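Local coordinates for protein transcriptional regulator (Aquifex aeolicus, PDB 2EH3) that probably binds DNA as a dimeric TetR/AcrR-family transcription factor, through an N-terminal three-helix domain carrying a helix-turn-helix motif, at residues Lys4-Phe15 with His42-Ile53. Residues are numbered along the deposited sequence; the frame is centred on the assembly and turned at random.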
loop_
_atom_site.group_PDB
_atom_site.type_symbol
_atom_site.label_atom_id
_atom_site.label_comp_id
_atom_site.label_asym_id
_atom_site.label_seq_id
_atom_site.Cartn_x
_atom_site.Cartn_y
_atom_site.Cartn_z
ATOM N N LYS A 4 5.601 -29.967 -9.061
ATOM C CA LYS A 4 5.886 -28.528 -9.034
ATOM C C LYS A 4 4.661 -27.781 -8.502
ATOM O O LYS A 4 4.790 -26.846 -7.687
ATOM C CB LYS A 4 6.251 -28.025 -10.432
ATOM C CG LYS A 4 6.741 -26.598 -10.440
ATOM C CD LYS A 4 7.131 -26.124 -11.850
ATOM C CE LYS A 4 7.752 -24.731 -11.808
ATOM N NZ LYS A 4 8.420 -24.441 -13.107
ATOM N N GLU A 5 3.481 -28.184 -8.962
ATOM C CA GLU A 5 2.247 -27.566 -8.512
ATOM C C GLU A 5 2.061 -27.775 -7.019
ATOM O O GLU A 5 1.645 -26.866 -6.301
ATOM C CB GLU A 5 1.040 -28.160 -9.245
ATOM C CG GLU A 5 0.850 -27.668 -10.669
ATOM C CD GLU A 5 2.020 -27.982 -11.565
ATOM O OE1 GLU A 5 2.473 -29.158 -11.591
ATOM O OE2 GLU A 5 2.482 -27.040 -12.251
ATOM N N ARG A 6 2.373 -28.968 -6.529
ATOM C CA ARG A 6 2.200 -29.211 -5.102
ATOM C C ARG A 6 3.136 -28.337 -4.267
ATOM O O ARG A 6 2.730 -27.785 -3.228
ATOM C CB ARG A 6 2.428 -30.693 -4.775
ATOM C CG ARG A 6 1.315 -31.580 -5.279
ATOM C CD ARG A 6 1.030 -32.724 -4.310
ATOM N NE ARG A 6 2.062 -33.755 -4.338
ATOM C CZ ARG A 6 3.101 -33.830 -3.512
ATOM N NH1 ARG A 6 3.285 -32.927 -2.554
ATOM N NH2 ARG A 6 3.957 -34.833 -3.648
ATOM N N ILE A 7 4.377 -28.207 -4.710
ATOM C CA ILE A 7 5.337 -27.367 -3.998
ATOM C C ILE A 7 4.812 -25.926 -4.000
ATOM O O ILE A 7 4.851 -25.250 -2.980
ATOM C CB ILE A 7 6.706 -27.415 -4.683
ATOM C CG1 ILE A 7 7.302 -28.807 -4.516
ATOM C CG2 ILE A 7 7.648 -26.360 -4.105
ATOM C CD1 ILE A 7 8.530 -29.067 -5.386
ATOM N N LEU A 8 4.343 -25.450 -5.145
ATOM C CA LEU A 8 3.823 -24.085 -5.202
ATOM C C LEU A 8 2.669 -23.873 -4.228
ATOM O O LEU A 8 2.588 -22.821 -3.577
ATOM C CB LEU A 8 3.384 -23.757 -6.636
ATOM C CG LEU A 8 4.576 -23.487 -7.551
ATOM C CD1 LEU A 8 4.138 -23.563 -9.020
ATOM C CD2 LEU A 8 5.155 -22.124 -7.227
ATOM N N GLU A 9 1.774 -24.853 -4.121
ATOM C CA GLU A 9 0.623 -24.718 -3.231
ATOM C C GLU A 9 1.024 -24.680 -1.770
ATOM O O GLU A 9 0.535 -23.828 -1.011
ATOM C CB GLU A 9 -0.402 -25.834 -3.499
ATOM C CG GLU A 9 -1.080 -25.705 -4.872
ATOM C CD GLU A 9 -1.716 -24.327 -5.069
ATOM O OE1 GLU A 9 -2.574 -23.946 -4.236
ATOM O OE2 GLU A 9 -1.350 -23.628 -6.039
ATOM N N VAL A 10 1.935 -25.575 -1.385
ATOM C CA VAL A 10 2.410 -25.622 -0.012
ATOM C C VAL A 10 3.154 -24.331 0.336
ATOM O O VAL A 10 2.996 -23.801 1.438
ATOM C CB VAL A 10 3.346 -26.843 0.197
ATOM C CG1 VAL A 10 4.093 -26.737 1.512
ATOM C CG2 VAL A 10 2.506 -28.134 0.193
ATOM N N SER A 11 3.958 -23.829 -0.604
ATOM C CA SER A 11 4.768 -22.618 -0.361
ATOM C C SER A 11 3.856 -21.397 -0.219
ATOM O O SER A 11 4.091 -20.528 0.626
ATOM C CB SER A 11 5.793 -22.401 -1.494
ATOM O OG SER A 11 6.671 -23.515 -1.634
ATOM N N LYS A 12 2.819 -21.325 -1.034
ATOM C CA LYS A 12 1.886 -20.193 -0.920
ATOM C C LYS A 12 1.236 -20.233 0.449
ATOM O O LYS A 12 1.081 -19.196 1.107
ATOM C CB LYS A 12 0.807 -20.250 -2.018
ATOM C CG LYS A 12 1.286 -19.752 -3.359
ATOM C CD LYS A 12 0.149 -19.645 -4.381
ATOM C CE LYS A 12 -0.267 -21.002 -4.868
ATOM N NZ LYS A 12 -0.941 -20.902 -6.211
ATOM N N GLU A 13 0.873 -21.433 0.901
ATOM C CA GLU A 13 0.255 -21.562 2.211
ATOM C C GLU A 13 1.193 -21.141 3.341
ATOM O O GLU A 13 0.794 -20.329 4.193
ATOM C CB GLU A 13 -0.199 -23.012 2.450
ATOM C CG GLU A 13 -1.515 -23.347 1.753
ATOM C CD GLU A 13 -2.616 -22.355 2.112
ATOM O OE1 GLU A 13 -2.726 -21.988 3.313
ATOM O OE2 GLU A 13 -3.369 -21.950 1.200
ATOM N N LEU A 14 2.418 -21.662 3.343
ATOM C CA LEU A 14 3.355 -21.315 4.405
ATOM C C LEU A 14 3.766 -19.843 4.362
ATOM O O LEU A 14 3.851 -19.210 5.400
ATOM C CB LEU A 14 4.607 -22.205 4.365
ATOM C CG LEU A 14 4.290 -23.662 4.679
ATOM C CD1 LEU A 14 5.584 -24.436 4.667
ATOM C CD2 LEU A 14 3.560 -23.778 6.034
ATOM N N PHE A 15 4.036 -19.295 3.173
ATOM C CA PHE A 15 4.416 -17.877 3.095
ATOM C C PHE A 15 3.263 -16.994 3.588
ATOM O O PHE A 15 3.493 -15.967 4.229
ATOM C CB PHE A 15 4.775 -17.467 1.665
ATOM C CG PHE A 15 6.022 -18.123 1.114
ATOM C CD1 PHE A 15 6.992 -18.677 1.955
ATOM C CD2 PHE A 15 6.240 -18.146 -0.264
ATOM C CE1 PHE A 15 8.172 -19.237 1.417
ATOM C CE2 PHE A 15 7.417 -18.705 -0.805
ATOM C CZ PHE A 15 8.382 -19.244 0.041
ATOM N N HIS A 42 12.878 -28.781 -9.418
ATOM C CA HIS A 42 11.971 -27.755 -9.944
ATOM C C HIS A 42 12.338 -26.305 -9.672
ATOM O O HIS A 42 11.945 -25.422 -10.442
ATOM C CB HIS A 42 10.551 -27.982 -9.422
ATOM C CG HIS A 42 9.946 -29.272 -9.868
ATOM N ND1 HIS A 42 9.553 -29.499 -11.168
ATOM C CD2 HIS A 42 9.701 -30.418 -9.191
ATOM C CE1 HIS A 42 9.092 -30.734 -11.272
ATOM N NE2 HIS A 42 9.171 -31.311 -10.088
ATOM N N PHE A 43 13.068 -26.054 -8.585
ATOM C CA PHE A 43 13.451 -24.687 -8.196
ATOM C C PHE A 43 14.903 -24.655 -7.733
ATOM O O PHE A 43 15.283 -25.402 -6.855
ATOM C CB PHE A 43 12.540 -24.209 -7.048
ATOM C CG PHE A 43 11.073 -24.186 -7.410
ATOM C CD1 PHE A 43 10.550 -23.151 -8.216
ATOM C CD2 PHE A 43 10.203 -25.197 -6.979
ATOM C CE1 PHE A 43 9.196 -23.144 -8.573
ATOM C CE2 PHE A 43 8.844 -25.194 -7.337
ATOM C CZ PHE A 43 8.336 -24.161 -8.140
ATOM N N LYS A 44 15.717 -23.767 -8.289
ATOM C CA LYS A 44 17.097 -23.754 -7.856
ATOM C C LYS A 44 17.300 -23.057 -6.513
ATOM O O LYS A 44 18.307 -23.288 -5.826
ATOM C CB LYS A 44 17.975 -23.147 -8.954
ATOM C CG LYS A 44 17.991 -24.023 -10.217
ATOM C CD LYS A 44 18.465 -25.446 -9.880
ATOM C CE LYS A 44 18.180 -26.449 -10.997
ATOM N NZ LYS A 44 16.791 -27.003 -10.935
ATOM N N SER A 45 16.303 -22.277 -6.098
ATOM C CA SER A 45 16.390 -21.539 -4.853
ATOM C C SER A 45 15.024 -21.089 -4.349
ATOM O O SER A 45 14.031 -21.130 -5.070
ATOM C CB SER A 45 17.228 -20.287 -5.067
ATOM O OG SER A 45 16.574 -19.459 -6.014
ATOM N N LYS A 46 15.004 -20.649 -3.096
ATOM C CA LYS A 46 13.799 -20.130 -2.478
ATOM C C LYS A 46 13.384 -18.881 -3.291
ATOM O O LYS A 46 12.200 -18.605 -3.466
ATOM C CB LYS A 46 14.110 -19.749 -1.032
ATOM C CG LYS A 46 12.987 -19.921 -0.079
ATOM C CD LYS A 46 13.476 -19.690 1.349
ATOM C CE LYS A 46 12.861 -18.429 1.905
ATOM N NZ LYS A 46 13.212 -18.190 3.334
ATOM N N GLU A 47 14.374 -18.119 -3.762
ATOM C CA GLU A 47 14.126 -16.912 -4.558
ATOM C C GLU A 47 13.385 -17.248 -5.857
ATOM O O GLU A 47 12.419 -16.544 -6.230
ATOM C CB GLU A 47 15.458 -16.198 -4.864
ATOM C CG GLU A 47 15.313 -14.969 -5.782
ATOM C CD GLU A 47 16.573 -14.104 -5.807
ATOM O OE1 GLU A 47 17.557 -14.461 -5.135
ATOM O OE2 GLU A 47 16.581 -13.060 -6.491
ATOM N N GLU A 48 13.818 -18.312 -6.542
ATOM C CA GLU A 48 13.142 -18.725 -7.777
ATOM C C GLU A 48 11.709 -19.105 -7.457
ATOM O O GLU A 48 10.793 -18.822 -8.230
ATOM C CB GLU A 48 13.806 -19.939 -8.450
ATOM C CG GLU A 48 15.037 -19.656 -9.272
ATOM C CD GLU A 48 15.441 -20.809 -10.206
ATOM O OE1 GLU A 48 16.486 -20.651 -10.878
ATOM O OE2 GLU A 48 14.739 -21.854 -10.276
ATOM N N LEU A 49 11.517 -19.780 -6.321
ATOM C CA LEU A 49 10.190 -20.196 -5.914
ATOM C C LEU A 49 9.195 -19.052 -5.714
ATOM O O LEU A 49 8.095 -19.098 -6.243
ATOM C CB LEU A 49 10.285 -21.034 -4.626
ATOM C CG LEU A 49 8.984 -21.332 -3.878
ATOM C CD1 LEU A 49 8.090 -22.326 -4.673
ATOM C CD2 LEU A 49 9.364 -21.933 -2.521
ATOM N N ILE A 50 9.549 -18.036 -4.933
ATOM C CA ILE A 50 8.578 -16.964 -4.733
ATOM C C ILE A 50 8.376 -16.185 -6.028
ATOM O O ILE A 50 7.268 -15.734 -6.314
ATOM C CB ILE A 50 8.991 -16.016 -3.562
ATOM C CG1 ILE A 50 7.833 -15.040 -3.249
ATOM C CG2 ILE A 50 10.269 -15.336 -3.884
ATOM C CD1 ILE A 50 7.995 -14.338 -1.884
ATOM N N THR A 51 9.426 -16.065 -6.827
ATOM C CA THR A 51 9.307 -15.343 -8.085
ATOM C C THR A 51 8.286 -16.067 -8.971
ATOM O O THR A 51 7.445 -15.418 -9.584
ATOM C CB THR A 51 10.687 -15.228 -8.781
ATOM O OG1 THR A 51 11.593 -14.507 -7.929
ATOM C CG2 THR A 51 10.573 -14.452 -10.094
ATOM N N GLU A 52 8.327 -17.399 -8.994
ATOM C CA GLU A 52 7.380 -18.167 -9.806
ATOM C C GLU A 52 5.947 -18.028 -9.313
ATOM O O GLU A 52 5.015 -17.996 -10.117
ATOM C CB GLU A 52 7.793 -19.639 -9.843
ATOM C CG GLU A 52 6.842 -20.555 -10.652
ATOM C CD GLU A 52 6.872 -20.306 -12.152
ATOM O OE1 GLU A 52 7.774 -19.584 -12.613
ATOM O OE2 GLU A 52 5.996 -20.856 -12.866
ATOM N N ILE A 53 5.763 -17.969 -7.997
ATOM C CA ILE A 53 4.436 -17.805 -7.400
ATOM C C ILE A 53 3.828 -16.507 -7.921
ATOM O O ILE A 53 2.666 -16.472 -8.341
ATOM C CB ILE A 53 4.522 -17.730 -5.841
ATOM C CG1 ILE A 53 4.847 -19.113 -5.279
ATOM C CG2 ILE A 53 3.215 -17.215 -5.253
ATOM C CD1 ILE A 53 5.012 -19.117 -3.772
HETATM O O HOH W 1 11.011 -25.678 -13.166
HETATM O O HOH W 2 6.245 -22.736 -14.743
#
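Lys4 reaches across to His42, Phe43 and, through water, Glu52. CB lies over one face of the His42 imidazole, a CH-pi contact 3.9 Å from Lys4 CB to the ring centroid. With CG anti to the backbone N (chi1 -172°) and the chain extended beyond, the lysine crosses the Phe43 side chain at about a right angle: Lys4 CG is 3.7 Å from Phe43 CZ, and Lys4 CE is 3.8 Å from the same Phe43 CZ. At the tip, NZ gives one hydrogen bond to a water held by His42 O and another to a water held by Glu52 OE2, an oxygen that also forms a salt bridge with Arg56. A long aliphatic chain with a charged end suits this border between core and solvent.

Deeper in, Phe43 is packed by Ile7 CG2 and Leu8 CG, and its flat apolar ring takes Leu49 CD1 over the centre of one face. Leu49 is a knob in the hole formed by Ile7, Leu8, Ser11 and Phe15. Small Ser11 suits this hole, and its hydroxyl is satisfied within its own helix by donating to Ile7 O (2.9 Å from Ser11 OG). One turn on, Ile53 is the knob between Leu8, Ser11, Lys12 and Phe15, with its CD1 3.8 Å from Phe15 CE2. Branched aliphatic knobs suit both places, since their methyls reach several neighbours at once.

The axes of segments 4-15 and 46-53 are nearly perpendicular (89°). No direct hydrogen bond spans the contact, which implies that apolar shape-matching holds its buried part, with water-mediated polar links at the margin.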